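Tol-Pal system protein TolB (Acinetobacter baumannii, PDB 7MX5) probably works as the periplasmic component of the Tol-Pal system, which supports outer membrane integrity and the invagination of that membrane during cell division. Local coordinates at residues A263-T275 and P282-V294. Numbering follows the deposited sequence.
Sequences ARYTPDGKAFIFT and PQIYRYDFGNGSV
Phe272 and Phe274 are paired with Tyr287 and Tyr285 by two backbone hydrogen bonds each, the shortest from Tyr285 N to Phe274 O at 2.8 Å. The N-to-C directions of the short strands 271-275 and 283-288 make 153°, an antiparallel pair. Beyond the last pair, Phe289 N donates to Lys270 O, 3.1 Å away and in the carbonyl plane, carrying the pairing into the loop.

Aromatic side chains occupy the face bearing Phe272 and Phe274. Both phenylalanines hold CG between the backbone N and the carbonyl carbon, which brings each flat ring beneath a tyrosine methylene: Tyr287 CB stands 3.9 Å from the Phe272 ring centroid, and Tyr285 CB makes the same CH-pi contact over Phe274. The Tyr287 ring itself is slid off Phe272, their planes at 30°. Phe289 CZ lies at the edge of the Phe272 ring, 3.4 Å from Phe272 CD2, and the Phe289 and Tyr265 rings meet rim to rim. Val294 CG1 touches Phe274 CZ at the edge of that ring.

Strands 271-276 and 283-288 are the central hairpin of a four-stranded antiparallel blade in the beta-propeller of TolB, flanked by 263-265 and 294-296. The apolar rings of Phe272 and Phe274 suit the buried side, where both touch Ile240 of the preceding blade; on the other face, Ile273 packs on Leu309 of the next blade, and Thr275 OG1 is hydrogen-bonded to Arg306 N there.

Polar groups gather at the loop end. Arg286, extended from CG to NE, lays one guanidinium face over the small Ala271 CB, 3.4 Å from Arg286 NH2, and reaches Asp288 OD1 in a salt bridge whose hydrogen bonds are weak. A water donates to Asp288 OD1 and Lys270 O and accepts from Gly290 N, tying Lys270 to the end of strand 283-288 and the loop that follows. Asp268 OD1 accepts from Lys270 N, an Asx turn, and Gly269, closing the type I turn from Thr266, has positive phi, which glycine tolerates well.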
loop_
_atom_site.group_PDB
_atom_site.type_symbol
_atom_site.label_atom_id
_atom_site.label_comp_id
_atom_site.label_asym_id
_atom_site.label_seq_id
_atom_site.Cartn_x
_atom_site.Cartn_y
_atom_site.Cartn_z
ATOM N N ALA A 263 -2.462 -5.002 16.927
ATOM C CA ALA A 263 -2.919 -3.658 17.253
ATOM C C ALA A 263 -2.415 -2.667 16.213
ATOM O O ALA A 263 -1.257 -2.732 15.790
ATOM C CB ALA A 263 -2.445 -3.240 18.647
ATOM N N ARG A 264 -3.290 -1.750 15.802
ATOM C CA ARG A 264 -2.970 -0.746 14.793
ATOM C C ARG A 264 -3.469 0.610 15.269
ATOM O O ARG A 264 -4.657 0.763 15.571
ATOM C CB ARG A 264 -3.595 -1.101 13.440
ATOM C CG ARG A 264 -3.214 -2.478 12.918
ATOM C CD ARG A 264 -2.162 -2.376 11.827
ATOM N NE ARG A 264 -1.644 -3.684 11.443
ATOM C CZ ARG A 264 -1.359 -4.042 10.199
ATOM N NH1 ARG A 264 -1.540 -3.214 9.183
ATOM N NH2 ARG A 264 -0.881 -5.261 9.968
ATOM N N TYR A 265 -2.567 1.588 15.323
ATOM C CA TYR A 265 -2.924 2.921 15.789
ATOM C C TYR A 265 -3.923 3.585 14.850
ATOM O O TYR A 265 -3.871 3.405 13.630
ATOM C CB TYR A 265 -1.681 3.804 15.892
ATOM C CG TYR A 265 -0.785 3.529 17.075
ATOM C CD1 TYR A 265 -1.083 4.039 18.331
ATOM C CD2 TYR A 265 0.377 2.786 16.929
ATOM C CE1 TYR A 265 -0.258 3.798 19.414
ATOM C CE2 TYR A 265 1.212 2.545 18.001
ATOM C CZ TYR A 265 0.891 3.054 19.240
ATOM O OH TYR A 265 1.721 2.810 20.311
ATOM N N THR A 266 -4.832 4.367 15.428
ATOM C CA THR A 266 -5.627 5.267 14.608
ATOM C C THR A 266 -4.774 6.469 14.201
ATOM O O THR A 266 -3.950 6.938 14.991
ATOM C CB THR A 266 -6.868 5.740 15.365
ATOM O OG1 THR A 266 -6.479 6.297 16.626
ATOM C CG2 THR A 266 -7.826 4.580 15.601
ATOM N N PRO A 267 -4.943 6.985 12.979
ATOM C CA PRO A 267 -4.054 8.060 12.505
ATOM C C PRO A 267 -4.148 9.348 13.309
ATOM O O PRO A 267 -3.278 10.213 13.149
ATOM C CB PRO A 267 -4.502 8.278 11.053
ATOM C CG PRO A 267 -5.884 7.724 10.988
ATOM C CD PRO A 267 -5.923 6.582 11.957
ATOM N N ASP A 268 -5.157 9.507 14.163
ATOM C CA ASP A 268 -5.269 10.690 15.004
ATOM C C ASP A 268 -4.541 10.543 16.335
ATOM O O ASP A 268 -4.515 11.498 17.120
ATOM C CB ASP A 268 -6.744 11.027 15.256
ATOM C CG ASP A 268 -7.546 9.834 15.751
ATOM O OD1 ASP A 268 -6.941 8.869 16.265
ATOM O OD2 ASP A 268 -8.788 9.864 15.624
ATOM N N GLY A 269 -3.957 9.378 16.608
ATOM C CA GLY A 269 -3.268 9.141 17.858
ATOM C C GLY A 269 -4.158 8.989 19.070
ATOM O O GLY A 269 -3.637 8.828 20.181
ATOM N N LYS A 270 -5.480 9.029 18.900
ATOM C CA LYS A 270 -6.391 8.939 20.032
ATOM C C LYS A 270 -6.622 7.508 20.499
ATOM O O LYS A 270 -6.992 7.304 21.660
ATOM C CB LYS A 270 -7.740 9.571 19.679
ATOM C CG LYS A 270 -7.665 11.023 19.239
ATOM C CD LYS A 270 -8.809 11.828 19.834
ATOM C CE LYS A 270 -9.515 12.658 18.776
ATOM N NZ LYS A 270 -10.995 12.505 18.852
ATOM N N ALA A 271 -6.416 6.521 19.634
ATOM C CA ALA A 271 -6.819 5.156 19.943
ATOM C C ALA A 271 -6.056 4.193 19.046
ATOM O O ALA A 271 -5.234 4.595 18.218
ATOM C CB ALA A 271 -8.331 4.990 19.775
ATOM N N PHE A 272 -6.334 2.903 19.229
ATOM C CA PHE A 272 -5.884 1.866 18.314
ATOM C C PHE A 272 -6.957 0.790 18.232
ATOM O O PHE A 272 -7.779 0.632 19.137
ATOM C CB PHE A 272 -4.531 1.263 18.737
ATOM C CG PHE A 272 -4.585 0.426 19.990
ATOM C CD1 PHE A 272 -4.898 -0.924 19.933
ATOM C CD2 PHE A 272 -4.281 0.982 21.221
ATOM C CE1 PHE A 272 -4.937 -1.694 21.081
ATOM C CE2 PHE A 272 -4.312 0.215 22.370
ATOM C CZ PHE A 272 -4.642 -1.122 22.301
ATOM N N ILE A 273 -6.943 0.050 17.128
ATOM C CA ILE A 273 -7.885 -1.037 16.911
ATOM C C ILE A 273 -7.140 -2.361 17.021
ATOM O O ILE A 273 -5.916 -2.433 16.876
ATOM C CB ILE A 273 -8.609 -0.920 15.553
ATOM C CG1 ILE A 273 -7.638 -1.186 14.403
ATOM C CG2 ILE A 273 -9.253 0.451 15.409
ATOM C CD1 ILE A 273 -8.322 -1.406 13.073
ATOM N N PHE A 274 -7.900 -3.422 17.282
ATOM C CA PHE A 274 -7.310 -4.736 17.497
ATOM C C PHE A 274 -8.389 -5.799 17.359
ATOM O O PHE A 274 -9.586 -5.517 17.462
ATOM C CB PHE A 274 -6.632 -4.832 18.871
ATOM C CG PHE A 274 -7.580 -4.685 20.027
ATOM C CD1 PHE A 274 -8.099 -3.445 20.368
ATOM C CD2 PHE A 274 -7.958 -5.790 20.771
ATOM C CE1 PHE A 274 -8.972 -3.310 21.428
ATOM C CE2 PHE A 274 -8.832 -5.661 21.830
ATOM C CZ PHE A 274 -9.340 -4.419 22.160
ATOM N N THR A 275 -7.942 -7.031 17.125
ATOM C CA THR A 275 -8.827 -8.182 17.025
ATOM C C THR A 275 -8.976 -8.838 18.391
ATOM O O THR A 275 -8.024 -8.886 19.176
ATOM C CB THR A 275 -8.282 -9.189 16.009
ATOM O OG1 THR A 275 -8.185 -8.565 14.723
ATOM C CG2 THR A 275 -9.187 -10.410 15.911
ATOM N N PRO A 282 -14.086 -13.729 16.741
ATOM C CA PRO A 282 -13.112 -12.666 16.439
ATOM C C PRO A 282 -13.804 -11.424 15.894
ATOM O O PRO A 282 -14.451 -11.465 14.846
ATOM C CB PRO A 282 -12.190 -13.308 15.393
ATOM C CG PRO A 282 -12.462 -14.774 15.449
ATOM C CD PRO A 282 -13.852 -14.953 15.957
ATOM N N GLN A 283 -13.665 -10.317 16.620
ATOM C CA GLN A 283 -14.211 -9.033 16.213
ATOM C C GLN A 283 -13.137 -7.963 16.363
ATOM O O GLN A 283 -12.115 -8.169 17.024
ATOM C CB GLN A 283 -15.452 -8.655 17.035
ATOM C CG GLN A 283 -16.624 -9.615 16.887
ATOM C CD GLN A 283 -17.121 -9.724 15.457
ATOM O OE1 GLN A 283 -16.941 -8.812 14.649
ATOM N NE2 GLN A 283 -17.757 -10.847 15.139
ATOM N N ILE A 284 -13.378 -6.816 15.739
ATOM C CA ILE A 284 -12.456 -5.687 15.784
ATOM C C ILE A 284 -12.964 -4.699 16.824
ATOM O O ILE A 284 -14.096 -4.210 16.727
ATOM C CB ILE A 284 -12.313 -5.018 14.409
ATOM C CG1 ILE A 284 -11.495 -5.905 13.470
ATOM C CG2 ILE A 284 -11.662 -3.650 14.546
ATOM C CD1 ILE A 284 -11.441 -5.393 12.055
ATOM N N TYR A 285 -12.132 -4.408 17.816
ATOM C CA TYR A 285 -12.464 -3.487 18.890
ATOM C C TYR A 285 -11.560 -2.262 18.823
ATOM O O TYR A 285 -10.533 -2.252 18.141
ATOM C CB TYR A 285 -12.338 -4.173 20.256
ATOM C CG TYR A 285 -13.382 -5.239 20.505
ATOM C CD1 TYR A 285 -13.309 -6.471 19.869
ATOM C CD2 TYR A 285 -14.438 -5.016 21.379
ATOM C CE1 TYR A 285 -14.257 -7.450 20.096
ATOM C CE2 TYR A 285 -15.393 -5.989 21.610
ATOM C CZ TYR A 285 -15.297 -7.204 20.965
ATOM O OH TYR A 285 -16.244 -8.178 21.191
ATOM N N ARG A 286 -11.959 -1.219 19.547
ATOM C CA ARG A 286 -11.226 0.041 19.593
ATOM C C ARG A 286 -10.904 0.372 21.043
ATOM O O ARG A 286 -11.815 0.538 21.861
ATOM C CB ARG A 286 -12.034 1.172 18.951
ATOM C CG ARG A 286 -11.352 2.532 18.998
ATOM C CD ARG A 286 -12.336 3.654 18.704
ATOM N NE ARG A 286 -11.709 4.969 18.763
ATOM C CZ ARG A 286 -11.702 5.749 19.837
ATOM N NH1 ARG A 286 -12.276 5.373 20.968
ATOM N NH2 ARG A 286 -11.099 6.933 19.774
ATOM N N TYR A 287 -9.614 0.467 21.358
ATOM C CA TYR A 287 -9.155 0.852 22.687
ATOM C C TYR A 287 -8.863 2.346 22.696
ATOM O O TYR A 287 -8.014 2.819 21.933
ATOM C CB TYR A 287 -7.909 0.066 23.095
ATOM C CG TYR A 287 -7.366 0.455 24.455
ATOM C CD1 TYR A 287 -7.818 -0.169 25.609
ATOM C CD2 TYR A 287 -6.409 1.456 24.586
ATOM C CE1 TYR A 287 -7.329 0.185 26.852
ATOM C CE2 TYR A 287 -5.914 1.816 25.824
ATOM C CZ TYR A 287 -6.377 1.179 26.954
ATOM O OH TYR A 287 -5.886 1.537 28.188
ATOM N N ASP A 288 -9.546 3.078 23.570
ATOM C CA ASP A 288 -9.363 4.519 23.693
ATOM C C ASP A 288 -8.230 4.806 24.672
ATOM O O ASP A 288 -8.267 4.355 25.822
ATOM C CB ASP A 288 -10.658 5.183 24.157
ATOM C CG ASP A 288 -10.623 6.689 24.019
ATOM O OD1 ASP A 288 -10.362 7.180 22.900
ATOM O OD2 ASP A 288 -10.855 7.386 25.029
ATOM N N PHE A 289 -7.225 5.559 24.217
ATOM C CA PHE A 289 -6.124 5.931 25.101
ATOM C C PHE A 289 -6.589 6.851 26.223
ATOM O O PHE A 289 -6.050 6.790 27.334
ATOM C CB PHE A 289 -5.008 6.610 24.307
ATOM C CG PHE A 289 -4.188 5.667 23.474
ATOM C CD1 PHE A 289 -3.579 4.563 24.045
ATOM C CD2 PHE A 289 -4.017 5.893 22.118
ATOM C CE1 PHE A 289 -2.820 3.700 23.278
ATOM C CE2 PHE A 289 -3.259 5.033 21.346
ATOM C CZ PHE A 289 -2.660 3.934 21.929
ATOM N N GLY A 290 -7.578 7.701 25.954
ATOM C CA GLY A 290 -8.030 8.685 26.917
ATOM C C GLY A 290 -8.566 8.112 28.213
ATOM O O GLY A 290 -8.077 8.453 29.294
ATOM N N ASN A 291 -9.572 7.243 28.124
ATOM C CA ASN A 291 -10.203 6.667 29.303
ATOM C C ASN A 291 -9.927 5.180 29.471
ATOM O O ASN A 291 -10.404 4.583 30.441
ATOM C CB ASN A 291 -11.717 6.912 29.265
ATOM C CG ASN A 291 -12.387 6.265 28.072
ATOM O OD1 ASN A 291 -11.724 5.728 27.185
ATOM N ND2 ASN A 291 -13.714 6.310 28.044
ATOM N N GLY A 292 -9.175 4.567 28.559
ATOM C CA GLY A 292 -8.878 3.153 28.667
ATOM C C GLY A 292 -10.026 2.230 28.335
ATOM O O GLY A 292 -9.968 1.045 28.676
ATOM N N SER A 293 -11.067 2.731 27.678
ATOM C CA SER A 293 -12.216 1.900 27.359
ATOM C C SER A 293 -11.962 1.094 26.090
ATOM O O SER A 293 -11.121 1.440 25.255
ATOM C CB SER A 293 -13.473 2.752 27.177
ATOM O OG SER A 293 -13.176 3.959 26.501
ATOM N N VAL A 294 -12.711 0.004 25.954
ATOM C CA VAL A 294 -12.691 -0.835 24.764
ATOM C C VAL A 294 -14.099 -0.855 24.187
ATOM O O VAL A 294 -15.071 -1.071 24.919
ATOM C CB VAL A 294 -12.202 -2.262 25.077
ATOM C CG1 VAL A 294 -12.538 -3.204 23.931
ATOM C CG2 VAL A 294 -10.706 -2.260 25.349
HETATM O O HOH W 1 -8.229 8.932 23.400
#